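Tryptophan decarboxylase 1 (Oryza sativa subsp. japonica, PDB 6KHO) catalyses the pyridoxal 5'-phosphate-dependent decarboxylation of L-tryptophan to tryptamine, and of 5-hydroxy-L-tryptophan to serotonin, as a homodimer. Local coordinates at residues Thr128-Ala131 / Ser132-Ala135; Glu137-Val140 / Leu141-Trp145; Arg385-Lys388 / Leu389-Val392. All coordinates share one frame; numbering follows the deposited sequence.

Contact 1: residues Thr128-Ala131 / Ser132-Ala135; sequences TWQA and SPAA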
loop_
_atom_site.group_PDB
_atom_site.type_symbol
_atom_site.label_atom_id
_atom_site.label_comp_id
_atom_site.label_asym_id
_atom_site.label_seq_id
_atom_site.Cartn_x
_atom_site.Cartn_y
_atom_site.Cartn_z
ATOM N N THR A 128 -14.585 -3.593 3.695
ATOM C CA THR A 128 -15.769 -3.168 4.426
ATOM C C THR A 128 -15.645 -3.599 5.882
ATOM O O THR A 128 -14.876 -4.515 6.225
ATOM C CB THR A 128 -17.069 -3.758 3.838
ATOM O OG1 THR A 128 -17.027 -5.188 3.907
ATOM C CG2 THR A 128 -17.294 -3.306 2.375
ATOM N N TRP A 129 -16.419 -2.910 6.729
ATOM C CA TRP A 129 -16.566 -3.313 8.128
ATOM C C TRP A 129 -16.982 -4.780 8.235
ATOM O O TRP A 129 -16.378 -5.554 8.979
ATOM C CB TRP A 129 -17.585 -2.389 8.816
ATOM C CG TRP A 129 -17.895 -2.762 10.259
ATOM C CD1 TRP A 129 -17.271 -2.291 11.377
ATOM C CD2 TRP A 129 -18.894 -3.685 10.718
ATOM N NE1 TRP A 129 -17.809 -2.883 12.509
ATOM C CE2 TRP A 129 -18.817 -3.724 12.128
ATOM C CE3 TRP A 129 -19.866 -4.459 10.072
ATOM C CZ2 TRP A 129 -19.662 -4.527 12.911
ATOM C CZ3 TRP A 129 -20.700 -5.278 10.855
ATOM C CH2 TRP A 129 -20.584 -5.300 12.256
ATOM N N GLN A 130 -17.984 -5.190 7.455
ATOM C CA GLN A 130 -18.483 -6.556 7.546
ATOM C C GLN A 130 -17.423 -7.576 7.148
ATOM O O GLN A 130 -17.384 -8.682 7.717
ATOM C CB GLN A 130 -19.724 -6.724 6.664
ATOM C CG GLN A 130 -20.367 -8.105 6.788
ATOM C CD GLN A 130 -20.772 -8.425 8.212
ATOM O OE1 GLN A 130 -19.997 -9.008 8.992
ATOM N NE2 GLN A 130 -21.992 -8.048 8.565
ATOM N N ALA A 131 -16.559 -7.216 6.181
ATOM C CA ALA A 131 -15.446 -8.056 5.734
ATOM C C ALA A 131 -14.521 -8.478 6.855
ATOM O O ALA A 131 -13.781 -9.455 6.675
ATOM C CB ALA A 131 -14.581 -7.327 4.703
ATOM N N SER A 132 -14.519 -7.736 8.000
ATOM C CA SER A 132 -13.900 -8.099 9.277
ATOM C C SER A 132 -14.066 -6.975 10.300
ATOM O O SER A 132 -13.236 -6.052 10.347
ATOM C CB SER A 132 -12.410 -8.411 9.104
ATOM O OG SER A 132 -11.921 -9.020 10.280
ATOM N N PRO A 133 -15.115 -7.020 11.132
ATOM C CA PRO A 133 -15.394 -5.884 12.027
ATOM C C PRO A 133 -14.219 -5.437 12.883
ATOM O O PRO A 133 -13.947 -4.235 12.952
ATOM C CB PRO A 133 -16.566 -6.414 12.865
ATOM C CG PRO A 133 -17.344 -7.234 11.880
ATOM C CD PRO A 133 -16.253 -7.964 11.077
ATOM N N ALA A 134 -13.515 -6.368 13.526
ATOM C CA ALA A 134 -12.400 -6.001 14.398
ATOM C C ALA A 134 -11.328 -5.206 13.656
ATOM O O ALA A 134 -10.721 -4.304 14.232
ATOM C CB ALA A 134 -11.780 -7.270 15.020
ATOM N N ALA A 135 -11.075 -5.523 12.381
ATOM C CA ALA A 135 -10.000 -4.836 11.662
ATOM C C ALA A 135 -10.317 -3.361 11.470
ATOM O O ALA A 135 -9.435 -2.499 11.606
ATOM C CB ALA A 135 -9.755 -5.508 10.308
HETATM O O HOH W 1 -12.909 -4.561 8.142
#
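Pro133 sets the CB-CG side of its ring against one face of the Trp129 indole in a CH-pi contact. Its CG stands 3.7 Å from the centroid of the six-membered ring and only 10° off the ring normal, while Pro133 CB reaches Trp129 CE2 at 3.6 Å; the two side chains cross at about a right angle. The indole is brought under the proline by a chi1 of 176°, which turns Trp129 CG away from its own backbone N and beside its carbonyl carbon.

Hydrogen bonds of three origins, backbone, side chain and water, cross or precede the turn. Across the type I beta turn from Trp129 to Ser132, Ser132 N donates to Trp129 O at 3.0 Å with an N-H...O angle of 145°, approaching from above the carbonyl plane. Before it, Ala131 N donates to Thr128 OG1 at 3.1 Å, the side-chain-to-backbone bond of an ST motif. One water gives hydrogen bonds to both Thr128 O and Ser132 O, each at 2.7 Å, bridging the two carbonyls.

Several polar ends are satisfied further away. Trp129 NE1 is hydrogen-bonded to Glu137 OE2, eight residues on and one turn into the helix; on the second subunit Thr93 bonds to Ser132 OG and Gln130 O, while Trp95 bonds to Ala131 O. Ser132, with its side chain turned to that subunit, takes the N-cap position without making a capping bond, and Pro133 opens the helix. Geometrically this is a beta turn leading into the N-terminus of helix 133-149, built into the dimer interface of a group II decarboxylase.

Contact 2: residues Glu137-Val140 / Leu141-Trp145; sequences EMEV and LALDW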
loop_
_atom_site.group_PDB
_atom_site.type_symbol
_atom_site.label_atom_id
_atom_site.label_comp_id
_atom_site.label_asym_id
_atom_site.label_seq_id
_atom_site.Cartn_x
_atom_site.Cartn_y
_atom_site.Cartn_z
ATOM N N GLU A 137 -12.764 -1.581 13.256
ATOM C CA GLU A 137 -12.968 -0.918 14.539
ATOM C C GLU A 137 -11.654 -0.701 15.279
ATOM O O GLU A 137 -11.513 0.297 15.985
ATOM C CB GLU A 137 -13.955 -1.720 15.392
ATOM C CG GLU A 137 -15.332 -1.799 14.720
ATOM C CD GLU A 137 -16.510 -1.860 15.694
ATOM O OE1 GLU A 137 -16.318 -1.694 16.919
ATOM O OE2 GLU A 137 -17.636 -2.090 15.213
ATOM N N MET A 138 -10.692 -1.616 15.149
ATOM C CA MET A 138 -9.399 -1.372 15.784
ATOM C C MET A 138 -8.627 -0.277 15.069
ATOM O O MET A 138 -7.888 0.483 15.704
ATOM C CB MET A 138 -8.558 -2.642 15.829
ATOM C CG MET A 138 -7.178 -2.409 16.461
ATOM S SD MET A 138 -6.529 -3.857 17.329
ATOM C CE MET A 138 -7.351 -3.654 18.932
ATOM N N GLU A 139 -8.736 -0.209 13.746
ATOM C CA GLU A 139 -8.110 0.904 13.043
ATOM C C GLU A 139 -8.679 2.231 13.528
ATOM O O GLU A 139 -7.930 3.184 13.784
ATOM C CB GLU A 139 -8.301 0.756 11.539
ATOM C CG GLU A 139 -7.666 1.890 10.742
ATOM C CD GLU A 139 -7.378 1.496 9.302
ATOM O OE1 GLU A 139 -7.168 0.280 9.033
ATOM O OE2 GLU A 139 -7.396 2.401 8.435
ATOM N N VAL A 140 -10.002 2.309 13.669
ATOM C CA VAL A 140 -10.611 3.539 14.178
ATOM C C VAL A 140 -10.124 3.829 15.597
ATOM O O VAL A 140 -9.809 4.969 15.942
ATOM C CB VAL A 140 -12.146 3.435 14.109
ATOM C CG1 VAL A 140 -12.780 4.593 14.869
ATOM C CG2 VAL A 140 -12.603 3.433 12.637
ATOM N N LEU A 141 -10.037 2.798 16.438
ATOM C CA LEU A 141 -9.603 3.018 17.815
ATOM C C LEU A 141 -8.147 3.471 17.875
ATOM O O LEU A 141 -7.812 4.394 18.626
ATOM C CB LEU A 141 -9.809 1.739 18.636
ATOM C CG LEU A 141 -9.369 1.741 20.101
ATOM C CD1 LEU A 141 -10.281 2.626 20.908
ATOM C CD2 LEU A 141 -9.414 0.333 20.656
ATOM N N ALA A 142 -7.267 2.837 17.091
ATOM C CA ALA A 142 -5.864 3.248 17.075
ATOM C C ALA A 142 -5.722 4.688 16.592
ATOM O O ALA A 142 -4.935 5.464 17.145
ATOM C CB ALA A 142 -5.034 2.309 16.188
ATOM N N LEU A 143 -6.475 5.063 15.563
ATOM C CA LEU A 143 -6.422 6.445 15.091
ATOM C C LEU A 143 -6.866 7.413 16.179
ATOM O O LEU A 143 -6.260 8.475 16.370
ATOM C CB LEU A 143 -7.298 6.606 13.852
ATOM C CG LEU A 143 -6.717 6.018 12.568
ATOM C CD1 LEU A 143 -7.825 5.776 11.556
ATOM C CD2 LEU A 143 -5.626 6.958 12.017
ATOM N N ASP A 144 -7.936 7.064 16.888
ATOM C CA ASP A 144 -8.438 7.908 17.964
ATOM C C ASP A 144 -7.420 8.041 19.091
ATOM O O ASP A 144 -7.199 9.142 19.607
ATOM C CB ASP A 144 -9.749 7.336 18.486
ATOM C CG ASP A 144 -10.530 8.342 19.284
ATOM O OD1 ASP A 144 -10.309 8.439 20.512
ATOM O OD2 ASP A 144 -11.338 9.056 18.671
ATOM N N TRP A 145 -6.812 6.922 19.510
ATOM C CA TRP A 145 -5.780 6.981 20.540
ATOM C C TRP A 145 -4.635 7.891 20.121
ATOM O O TRP A 145 -4.150 8.698 20.920
ATOM C CB TRP A 145 -5.223 5.585 20.830
ATOM C CG TRP A 145 -6.057 4.684 21.687
ATOM C CD1 TRP A 145 -7.378 4.822 22.025
ATOM C CD2 TRP A 145 -5.609 3.469 22.303
ATOM N NE1 TRP A 145 -7.772 3.762 22.816
ATOM C CE2 TRP A 145 -6.702 2.923 23.003
ATOM C CE3 TRP A 145 -4.383 2.797 22.332
ATOM C CZ2 TRP A 145 -6.602 1.728 23.726
ATOM C CZ3 TRP A 145 -4.283 1.619 23.049
ATOM C CH2 TRP A 145 -5.390 1.093 23.733
#
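Glu139 and Leu143, one helical turn apart, lie side by side and point the same way. Leu143 CB, the first atom of its side chain, sits 3.5 Å from Glu139 O, the carbonyl that accepts the bond from Leu143 N. CG comes nearer still, 3.3 Å from Glu139 O, because a chi1 of -75° sets it beside its own backbone N and so on the side of the preceding turn. At the tip, CD1 divides its contacts: it is 3.4 Å from Glu139 O and 4.0 Å from Glu139 CG, the methylene of the extended glutamate chain. Beyond CG the glutamate carries its carboxylate away to a salt bridge with Arg382 and a hydrogen bond from Ile171 N, two partners that should favour its charged form.

The backbone beneath is regular. Ala142 N donates to Met138 O at 2.8 Å with an N-H...O angle of 167°, and Leu143 N to Glu139 O at 3.0 Å and 164°; Leu141 and Asp144 repeat the pattern with Glu137 and Val140. Further round, Leu141 CG lies 3.7 Å above the plane of the Trp145 ring, toward its rim, and Leu141 also packs on Leu66 of the second subunit. The i to i+4 backbone bonds define an alpha-helix, and the side-chain pairs follow its turn; this is the middle of helix 133-149, wedged between strand 168-172, helix 386-420 and the neighbouring subunit.

Contact 3: residues Arg385-Lys388 / Leu389-Val392; sequences RGLK and LWMV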
loop_
_atom_site.group_PDB
_atom_site.type_symbol
_atom_site.label_atom_id
_atom_site.label_comp_id
_atom_site.label_asym_id
_atom_site.label_seq_id
_atom_site.Cartn_x
_atom_site.Cartn_y
_atom_site.Cartn_z
ATOM N N ARG A 385 -3.733 -3.039 9.274
ATOM C CA ARG A 385 -2.633 -2.210 9.774
ATOM C C ARG A 385 -2.899 -1.642 11.151
ATOM O O ARG A 385 -1.952 -1.247 11.836
ATOM C CB ARG A 385 -2.346 -1.025 8.848
ATOM C CG ARG A 385 -1.984 -1.399 7.440
ATOM C CD ARG A 385 -1.238 -0.265 6.700
ATOM N NE ARG A 385 -0.411 -0.942 5.722
ATOM C CZ ARG A 385 -0.786 -1.180 4.474
ATOM N NH1 ARG A 385 -1.949 -0.696 4.037
ATOM N NH2 ARG A 385 0.018 -1.881 3.666
ATOM N N GLY A 386 -4.163 -1.560 11.559
ATOM C CA GLY A 386 -4.464 -1.030 12.876
ATOM C C GLY A 386 -3.849 -1.843 13.995
ATOM O O GLY A 386 -3.545 -1.300 15.057
ATOM N N LEU A 387 -3.626 -3.142 13.765
ATOM C CA LEU A 387 -3.192 -4.019 14.843
ATOM C C LEU A 387 -1.820 -3.610 15.373
ATOM O O LEU A 387 -1.631 -3.473 16.590
ATOM C CB LEU A 387 -3.191 -5.475 14.366
ATOM C CG LEU A 387 -2.895 -6.521 15.445
ATOM C CD1 LEU A 387 -3.928 -6.446 16.565
ATOM C CD2 LEU A 387 -2.873 -7.921 14.848
ATOM N N LYS A 388 -0.845 -3.406 14.480
ATOM C CA LYS A 388 0.498 -3.095 14.966
ATOM C C LYS A 388 0.537 -1.734 15.647
ATOM O O LYS A 388 1.243 -1.559 16.647
ATOM C CB LYS A 388 1.521 -3.159 13.828
ATOM C CG LYS A 388 1.334 -2.123 12.727
ATOM C CD LYS A 388 2.376 -2.326 11.634
ATOM C CE LYS A 388 1.965 -1.632 10.340
ATOM N NZ LYS A 388 2.989 -1.848 9.265
ATOM N N LEU A 389 -0.228 -0.761 15.135
ATOM C CA LEU A 389 -0.243 0.558 15.766
ATOM C C LEU A 389 -0.865 0.496 17.163
ATOM O O LEU A 389 -0.342 1.097 18.110
ATOM C CB LEU A 389 -0.997 1.552 14.882
ATOM C CG LEU A 389 -0.939 2.997 15.367
ATOM C CD1 LEU A 389 0.499 3.417 15.685
ATOM C CD2 LEU A 389 -1.599 3.947 14.340
ATOM N N TRP A 390 -1.974 -0.234 17.309
ATOM C CA TRP A 390 -2.565 -0.426 18.636
ATOM C C TRP A 390 -1.610 -1.177 19.565
ATOM O O TRP A 390 -1.457 -0.818 20.737
ATOM C CB TRP A 390 -3.896 -1.170 18.510
ATOM C CG TRP A 390 -4.427 -1.685 19.817
ATOM C CD1 TRP A 390 -5.035 -0.959 20.802
ATOM C CD2 TRP A 390 -4.380 -3.043 20.288
ATOM N NE1 TRP A 390 -5.362 -1.780 21.861
ATOM C CE2 TRP A 390 -4.969 -3.062 21.572
ATOM C CE3 TRP A 390 -3.878 -4.239 19.755
ATOM C CZ2 TRP A 390 -5.098 -4.236 22.323
ATOM C CZ3 TRP A 390 -4.017 -5.416 20.501
ATOM C CH2 TRP A 390 -4.621 -5.398 21.776
ATOM N N MET A 391 -0.934 -2.204 19.052
ATOM C CA MET A 391 -0.038 -2.982 19.910
ATOM C C MET A 391 1.116 -2.136 20.439
ATOM O O MET A 391 1.569 -2.330 21.574
ATOM C CB MET A 391 0.494 -4.179 19.144
ATOM C CG MET A 391 -0.494 -5.323 19.083
ATOM S SD MET A 391 0.374 -6.870 18.772
ATOM C CE MET A 391 -0.989 -8.019 18.944
ATOM N N VAL A 392 1.620 -1.211 19.623
ATOM C CA VAL A 392 2.693 -0.328 20.073
ATOM C C VAL A 392 2.205 0.554 21.220
ATOM O O VAL A 392 2.855 0.652 22.271
ATOM C CB VAL A 392 3.221 0.513 18.892
ATOM C CG1 VAL A 392 4.021 1.712 19.398
ATOM C CG2 VAL A 392 4.064 -0.356 17.968
#
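Three i to i+4 backbone bonds join Gly386-Lys388 to Trp390-Val392: Trp390 N to Gly386 O at 2.9 Å with an N-H...O angle of 169°, Met391 N to Leu387 O at 2.9 Å, and Val392 N to Lys388 O at 3.0 Å. Together with the helical backbone angles they establish the first turns of an alpha-helix.

Leu387 uses its CD1 methyl twice. It lies 3.9 Å from Trp390 CE3, meeting the benzo part of the indole obliquely, and 4.1 Å from Met391 CE, the terminal methyl of the extended methionine chain. With Leu387 CG opposite its backbone N and beside the carbonyl carbon, CD1 is directed at the next turn, where it can touch both. Met391 also covers the carbonyl it is bonded to: its CG is 3.3 Å from Leu387 O. Val392 does the same one residue on, its CG2 branch 3.3 Å from Lys388 O.

The segment opens helix 386-420, a long helix of the PLP-dependent decarboxylase fold that follows the cofactor-binding residues Gly379, Val380 and Gly381. The indole of Trp390 meets the ring of Trp145 from helix 133-149 with planes about 50° apart, while Leu387 and Met391 both rest on Ile118 of helix 110-122.

Lys388 bends at its first torsion, 65°, so that CG lies between backbone N and carbonyl carbon, 3.2 Å from Leu389 N; the rest of the chain then runs out extended. Its NZ forms a salt bridge with Asp116 and hydrogen bonds to the carbonyl oxygens of Cys335 and Asp337 of the same chain. Arg385 pairs its guanidinium with Asp337 of the second subunit.

The three contacts come in series along the chain, all within the pyridoxal-dependent decarboxylase domain. Contacts 1 and 2 share helix 133-149, one at its start and the other along its middle, with centres about 13 Å apart; the indole just before the helix and the carboxylate one turn in join the two. Contact 3, on helix 386-420, is remote in sequence, yet its centre lies only about 9 Å from that of contact 2. There Met138 CE packs against Trp390 CD2 at 3.3 Å. Contacts 1 and 3 do not touch; their centres are about 16 Å apart. All three reach the second subunit, so both helices contribute to the dimer interface; the side chain of Thr128 lies about 7 Å from that of Val380, which binds the cofactor.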